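Local coordinates for protein polyketide synthase type I (Bacillus amyloliquefaciens, PDB 5KKU) that probably dehydrates beta-hydroxyacyl intermediates bound to a carrier protein, as the N-terminal dehydratase domain of a modular synthase on the difficidin assembly line, at residues A[157-162]-A[193-198]; A[176-181]-A[234-239]. One frame throughout, in Å; residues are numbered along the deposited sequence.

Interaction 1: A[157-162]-A[193-198]; sequences EFMKNE and HPAFLD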
loop_
_atom_site.group_PDB
_atom_site.type_symbol
_atom_site.label_atom_id
_atom_site.label_comp_id
_atom_site.label_asym_id
_atom_site.label_seq_id
_atom_site.Cartn_x
_atom_site.Cartn_y
_atom_site.Cartn_z
ATOM N N GLU A 157 13.541 5.365 8.150
ATOM C CA GLU A 157 13.264 6.764 7.905
ATOM C C GLU A 157 12.290 7.125 6.799
ATOM O O GLU A 157 11.350 7.832 7.058
ATOM C CB GLU A 157 14.564 7.553 7.808
ATOM C CG GLU A 157 14.505 8.918 7.179
ATOM C CD GLU A 157 15.695 9.812 7.513
ATOM O OE1 GLU A 157 16.813 9.339 7.704
ATOM O OE2 GLU A 157 15.519 11.026 7.581
ATOM N N PHE A 158 12.533 6.636 5.609
ATOM C CA PHE A 158 11.701 6.921 4.517
ATOM C C PHE A 158 10.357 6.246 4.645
ATOM O O PHE A 158 9.394 6.727 4.182
ATOM C CB PHE A 158 12.409 6.353 3.309
ATOM C CG PHE A 158 11.826 6.712 2.014
ATOM C CD1 PHE A 158 10.766 6.054 1.528
ATOM C CD2 PHE A 158 12.401 7.688 1.252
ATOM C CE1 PHE A 158 10.254 6.385 0.318
ATOM C CE2 PHE A 158 11.904 8.023 0.041
ATOM C CZ PHE A 158 10.829 7.362 -0.433
ATOM N N MET A 159 10.221 5.088 5.201
ATOM C CA MET A 159 8.886 4.531 5.227
ATOM C C MET A 159 8.099 4.762 6.485
ATOM O O MET A 159 6.929 4.538 6.517
ATOM C CB MET A 159 8.949 3.057 4.958
ATOM C CG MET A 159 9.378 2.749 3.567
ATOM S SD MET A 159 8.245 3.270 2.305
ATOM C CE MET A 159 6.918 2.173 2.569
ATOM N N LYS A 160 8.741 5.219 7.522
ATOM C CA LYS A 160 7.979 5.362 8.761
ATOM C C LYS A 160 7.327 6.734 8.876
ATOM O O LYS A 160 7.969 7.706 8.869
ATOM C CB LYS A 160 8.850 5.023 9.946
ATOM C CG LYS A 160 8.379 5.421 11.318
ATOM C CD LYS A 160 9.312 4.828 12.341
ATOM C CE LYS A 160 8.934 5.137 13.767
ATOM N NZ LYS A 160 8.017 4.130 14.289
ATOM N N ASN A 161 6.007 6.778 8.888
ATOM C CA ASN A 161 5.260 8.015 9.008
ATOM C C ASN A 161 5.213 8.571 10.445
ATOM O O ASN A 161 5.186 7.829 11.384
ATOM C CB ASN A 161 3.822 7.838 8.589
ATOM C CG ASN A 161 3.613 7.585 7.108
ATOM O OD1 ASN A 161 4.385 6.995 6.440
ATOM N ND2 ASN A 161 2.508 7.988 6.649
ATOM N N GLU A 162 5.158 9.878 10.593
ATOM C CA GLU A 162 4.964 10.519 11.877
ATOM C C GLU A 162 3.547 11.008 12.047
ATOM O O GLU A 162 2.982 11.571 11.156
ATOM C CB GLU A 162 5.915 11.699 12.099
ATOM C CG GLU A 162 7.379 11.382 12.226
ATOM C CD GLU A 162 7.726 10.534 13.418
ATOM O OE1 GLU A 162 7.060 10.593 14.412
ATOM O OE2 GLU A 162 8.685 9.789 13.383
ATOM N N HIS A 193 2.608 8.384 -2.848
ATOM C CA HIS A 193 3.819 8.094 -2.150
ATOM C C HIS A 193 3.585 6.755 -1.467
ATOM O O HIS A 193 2.669 6.610 -0.706
ATOM C CB HIS A 193 4.128 9.180 -1.116
ATOM C CG HIS A 193 5.565 9.293 -0.698
ATOM N ND1 HIS A 193 6.232 8.313 -0.016
ATOM C CD2 HIS A 193 6.433 10.314 -0.810
ATOM C CE1 HIS A 193 7.452 8.715 0.251
ATOM N NE2 HIS A 193 7.605 9.916 -0.239
ATOM N N PRO A 194 4.479 5.828 -1.712
ATOM C CA PRO A 194 4.405 4.510 -1.135
ATOM C C PRO A 194 4.414 4.526 0.368
ATOM O O PRO A 194 3.751 3.732 0.951
ATOM C CB PRO A 194 5.635 3.845 -1.687
ATOM C CG PRO A 194 5.785 4.436 -2.995
ATOM C CD PRO A 194 5.405 5.856 -2.834
ATOM N N ALA A 195 5.162 5.436 0.964
ATOM C CA ALA A 195 5.160 5.584 2.401
ATOM C C ALA A 195 3.772 5.874 2.939
ATOM O O ALA A 195 3.345 5.273 3.857
ATOM C CB ALA A 195 6.127 6.637 2.850
ATOM N N PHE A 196 3.081 6.816 2.326
ATOM C CA PHE A 196 1.720 7.115 2.642
ATOM C C PHE A 196 0.800 5.915 2.448
ATOM O O PHE A 196 0.021 5.641 3.304
ATOM C CB PHE A 196 1.213 8.290 1.834
ATOM C CG PHE A 196 1.480 9.639 2.444
ATOM C CD1 PHE A 196 1.450 9.832 3.799
ATOM C CD2 PHE A 196 1.723 10.714 1.641
ATOM C CE1 PHE A 196 1.701 11.048 4.338
ATOM C CE2 PHE A 196 1.968 11.939 2.164
ATOM C CZ PHE A 196 1.949 12.109 3.514
ATOM N N LEU A 197 0.944 5.204 1.337
ATOM C CA LEU A 197 0.147 4.060 1.008
ATOM C C LEU A 197 0.330 2.935 2.028
ATOM O O LEU A 197 -0.614 2.406 2.523
ATOM C CB LEU A 197 0.434 3.595 -0.418
ATOM C CG LEU A 197 0.034 4.454 -1.613
ATOM C CD1 LEU A 197 0.198 3.700 -2.894
ATOM C CD2 LEU A 197 -1.387 4.926 -1.502
ATOM N N ASP A 198 1.562 2.565 2.328
ATOM C CA ASP A 198 1.900 1.571 3.326
ATOM C C ASP A 198 1.290 1.854 4.686
ATOM O O ASP A 198 0.623 1.052 5.210
ATOM C CB ASP A 198 3.400 1.457 3.416
ATOM C CG ASP A 198 3.865 0.380 4.329
ATOM O OD1 ASP A 198 3.663 -0.789 4.073
ATOM O OD2 ASP A 198 4.455 0.694 5.316
#

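Interaction 2: A[176-181]-A[234-239]; sequences ELTLSD and PKTIYT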
loop_
_atom_site.group_PDB
_atom_site.type_symbol
_atom_site.label_atom_id
_atom_site.label_comp_id
_atom_site.label_asym_id
_atom_site.label_seq_id
_atom_site.Cartn_x
_atom_site.Cartn_y
_atom_site.Cartn_z
ATOM N N GLU A 176 -3.377 10.750 11.355
ATOM C CA GLU A 176 -2.670 11.901 10.882
ATOM C C GLU A 176 -1.288 11.458 10.528
ATOM O O GLU A 176 -0.550 11.045 11.357
ATOM C CB GLU A 176 -2.660 12.994 11.936
ATOM C CG GLU A 176 -2.148 14.310 11.412
ATOM C CD GLU A 176 -2.110 15.369 12.460
ATOM O OE1 GLU A 176 -1.663 15.083 13.546
ATOM O OE2 GLU A 176 -2.519 16.488 12.205
ATOM N N LEU A 177 -0.957 11.505 9.263
ATOM C CA LEU A 177 0.302 11.016 8.800
ATOM C C LEU A 177 1.134 12.058 8.094
ATOM O O LEU A 177 0.648 12.773 7.268
ATOM C CB LEU A 177 0.045 9.836 7.884
ATOM C CG LEU A 177 -0.688 8.681 8.531
ATOM C CD1 LEU A 177 -1.391 7.814 7.542
ATOM C CD2 LEU A 177 0.313 7.878 9.280
ATOM N N THR A 178 2.415 12.114 8.408
ATOM C CA THR A 178 3.367 12.980 7.751
ATOM C C THR A 178 4.654 12.243 7.430
ATOM O O THR A 178 5.120 11.457 8.180
ATOM C CB THR A 178 3.684 14.228 8.558
ATOM O OG1 THR A 178 2.497 14.963 8.767
ATOM C CG2 THR A 178 4.555 15.102 7.834
ATOM N N LEU A 179 5.255 12.543 6.307
ATOM C CA LEU A 179 6.493 11.937 5.951
ATOM C C LEU A 179 7.677 12.472 6.731
ATOM O O LEU A 179 7.612 13.523 7.285
ATOM C CB LEU A 179 6.749 12.095 4.483
ATOM C CG LEU A 179 5.594 11.829 3.547
ATOM C CD1 LEU A 179 6.017 12.326 2.193
ATOM C CD2 LEU A 179 5.265 10.376 3.483
ATOM N N SER A 180 8.748 11.722 6.794
ATOM C CA SER A 180 10.018 12.237 7.211
ATOM C C SER A 180 10.538 13.212 6.163
ATOM O O SER A 180 10.131 13.151 5.064
ATOM C CB SER A 180 11.010 11.095 7.365
ATOM O OG SER A 180 11.323 10.498 6.141
ATOM N N ASP A 181 11.431 14.094 6.542
ATOM C CA ASP A 181 11.927 15.066 5.612
ATOM C C ASP A 181 12.519 14.411 4.364
ATOM O O ASP A 181 12.218 14.810 3.285
ATOM C CB ASP A 181 12.906 16.015 6.255
ATOM C CG ASP A 181 12.255 16.991 7.225
ATOM O OD1 ASP A 181 11.184 17.545 6.983
ATOM O OD2 ASP A 181 12.856 17.228 8.251
ATOM N N PRO A 234 -0.869 15.746 -0.191
ATOM C CA PRO A 234 -0.147 16.882 0.360
ATOM C C PRO A 234 0.835 16.434 1.397
ATOM O O PRO A 234 1.014 15.262 1.499
ATOM C CB PRO A 234 -1.243 17.687 1.003
ATOM C CG PRO A 234 -2.228 16.683 1.362
ATOM C CD PRO A 234 -2.257 15.748 0.232
ATOM N N LYS A 235 1.443 17.330 2.138
ATOM C CA LYS A 235 2.415 16.987 3.127
ATOM C C LYS A 235 1.864 16.129 4.243
ATOM O O LYS A 235 2.503 15.249 4.701
ATOM C CB LYS A 235 3.021 18.239 3.690
ATOM C CG LYS A 235 4.072 18.857 2.812
ATOM C CD LYS A 235 4.649 20.105 3.417
ATOM C CE LYS A 235 5.561 20.794 2.424
ATOM N NZ LYS A 235 5.919 22.195 2.772
ATOM N N THR A 236 0.671 16.414 4.704
ATOM C CA THR A 236 0.056 15.584 5.703
ATOM C C THR A 236 -1.269 15.076 5.192
ATOM O O THR A 236 -2.023 15.810 4.668
ATOM C CB THR A 236 -0.231 16.354 7.005
ATOM O OG1 THR A 236 0.949 16.937 7.526
ATOM C CG2 THR A 236 -0.862 15.479 8.041
ATOM N N ILE A 237 -1.537 13.800 5.372
ATOM C CA ILE A 237 -2.825 13.230 5.060
ATOM C C ILE A 237 -3.590 12.695 6.246
ATOM O O ILE A 237 -3.061 12.504 7.317
ATOM C CB ILE A 237 -2.756 12.132 4.022
ATOM C CG1 ILE A 237 -1.977 10.952 4.561
ATOM C CG2 ILE A 237 -2.178 12.636 2.726
ATOM C CD1 ILE A 237 -2.101 9.698 3.774
ATOM N N TYR A 238 -4.853 12.427 6.043
ATOM C CA TYR A 238 -5.716 11.950 7.089
ATOM C C TYR A 238 -6.492 10.766 6.632
ATOM O O TYR A 238 -7.434 10.914 5.934
ATOM C CB TYR A 238 -6.639 13.063 7.557
ATOM C CG TYR A 238 -5.906 14.267 8.048
ATOM C CD1 TYR A 238 -5.400 15.191 7.189
ATOM C CD2 TYR A 238 -5.723 14.458 9.357
ATOM C CE1 TYR A 238 -4.712 16.250 7.644
ATOM C CE2 TYR A 238 -5.037 15.514 9.819
ATOM C CZ TYR A 238 -4.561 16.416 8.968
ATOM O OH TYR A 238 -3.900 17.433 9.465
ATOM N N THR A 239 -6.050 9.608 7.041
ATOM C CA THR A 239 -6.649 8.374 6.698
ATOM C C THR A 239 -7.820 8.015 7.611
ATOM O O THR A 239 -7.652 7.692 8.739
ATOM C CB THR A 239 -5.582 7.257 6.635
ATOM O OG1 THR A 239 -4.624 7.571 5.624
ATOM C CG2 THR A 239 -6.218 5.952 6.325
#

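Interaction 1: A[157-162]-A[193-198]
M159 and F158, in the loop after strand 153-155, lie against the first turn of helix 194-200 of the C-terminal hotdog fold, the helix that carries D198, the predicted proton donor of the dehydratase. All the touching residues are buried. The apolar part is built round A195, whose CB lies 3.5 Å from F158 O; a methyl group this small lets the loop backbone come close to the helix. M159 runs its flexible thioether along the same spot. Its chain bends at both chi2 and chi3, which turns the terminal methyl toward the helix. There M159 CE meets A195 CA at 3.8 Å and the CB of D198 at 3.7 Å. M159 and D198 cross at about a right angle, and the M159 side chain also approaches H25, so the thioether lies against the predicted proton donor and close to the predicted proton acceptor. D198 itself turns its OD2 to H155 NE2 in a hydrogen bond.

The rings of F158 and H193 meet obliquely, centroids 5.3 Å apart and planes at 35°, with F158 CE1 3.6 Å from H193 CE1. F158 also meets the ring of Y20, nearly parallel to it. N161 points toward the helix, its amide plane steeply inclined to the phenyl ring of F196.

The polar element belongs to the helix end. H193 is the N-cap, and an imidazole suits this place because it can serve both ways: NE2 bonds to A183 O, while ND1 accepts from A195 N at 3.2 Å, the donor nitrogen lying only 2° out of the ring plane.

Interaction 2: A[176-181]-A[234-239]
L177 and I237 form the hydrogen-bonded pair of an antiparallel junction between neighbouring strands, 172-178 and 236-248, in the sheet of the C-terminal hotdog fold. L177 N gives a nearly straight bond to I237 O (3.0 Å, 173°), and I237 N returns one to L177 O at 3.1 Å. The axes of the two short segments pass 4.8 Å apart, at 148° between their N-to-C directions, antiparallel with a twist.

Both apolar members of this pair point to the same face of the sheet, where L177 CB touches I237 CG1 at 4.0 Å. Branched aliphatic chains fit there because this face is buried; L177 also reaches diagonally to T239, whose OG1 is hydrogen-bonded to S200 OG.

The opposite face is more polar. T178 and T236 link their hydroxyls, OG1 to OG1 at 2.8 Å, and the beta-branched threonines suit extended backbone while bringing a polar atom to a partly exposed part of this face. In T236 the methyl CG2 lies anti to the backbone N (OG1 chi1 -57°), which places it against L177 O at 3.2 Å. Next along, E176 and Y238 lie side by side, pointing the same way. The extended glutamate lays its CG near Y238 CE2 at 3.5 Å, and the phenol OH donates to OE2 through the anti lone pair of that oxygen, a longish bond of 3.2 Å; R268 is a second, weak partner of the OH.

Helix 128-133 lies over this pair through I128 and M132, while helix 194-200 packs on I237 from the other face with F196 and S200. Strand 258-266 flanks strand 236-248, and strand 162-168 flanks strand 172-178.

In the fold
After the N-terminal hotdog fold the chain reaches the loop 157-162, runs through strands 162-168 and 172-178 into 176-181, and then enters helix 194-200, where interaction 1 closes a loop of 30 intervening residues. Segment 176-181 lies within that loop; its pairing with 234-239 closes a second loop, of 52 residues, that contains helix 194-200, so the two interactions cross. They also touch: E162 O and T178 N are probably hydrogen-bonded, E157 O probably accepts from S180 OG, and F196 CZ packs on K235 O. Together they tie the helix carrying the predicted proton donor both to the loop beside strand 153-155 and to the sheet against which that helix lies.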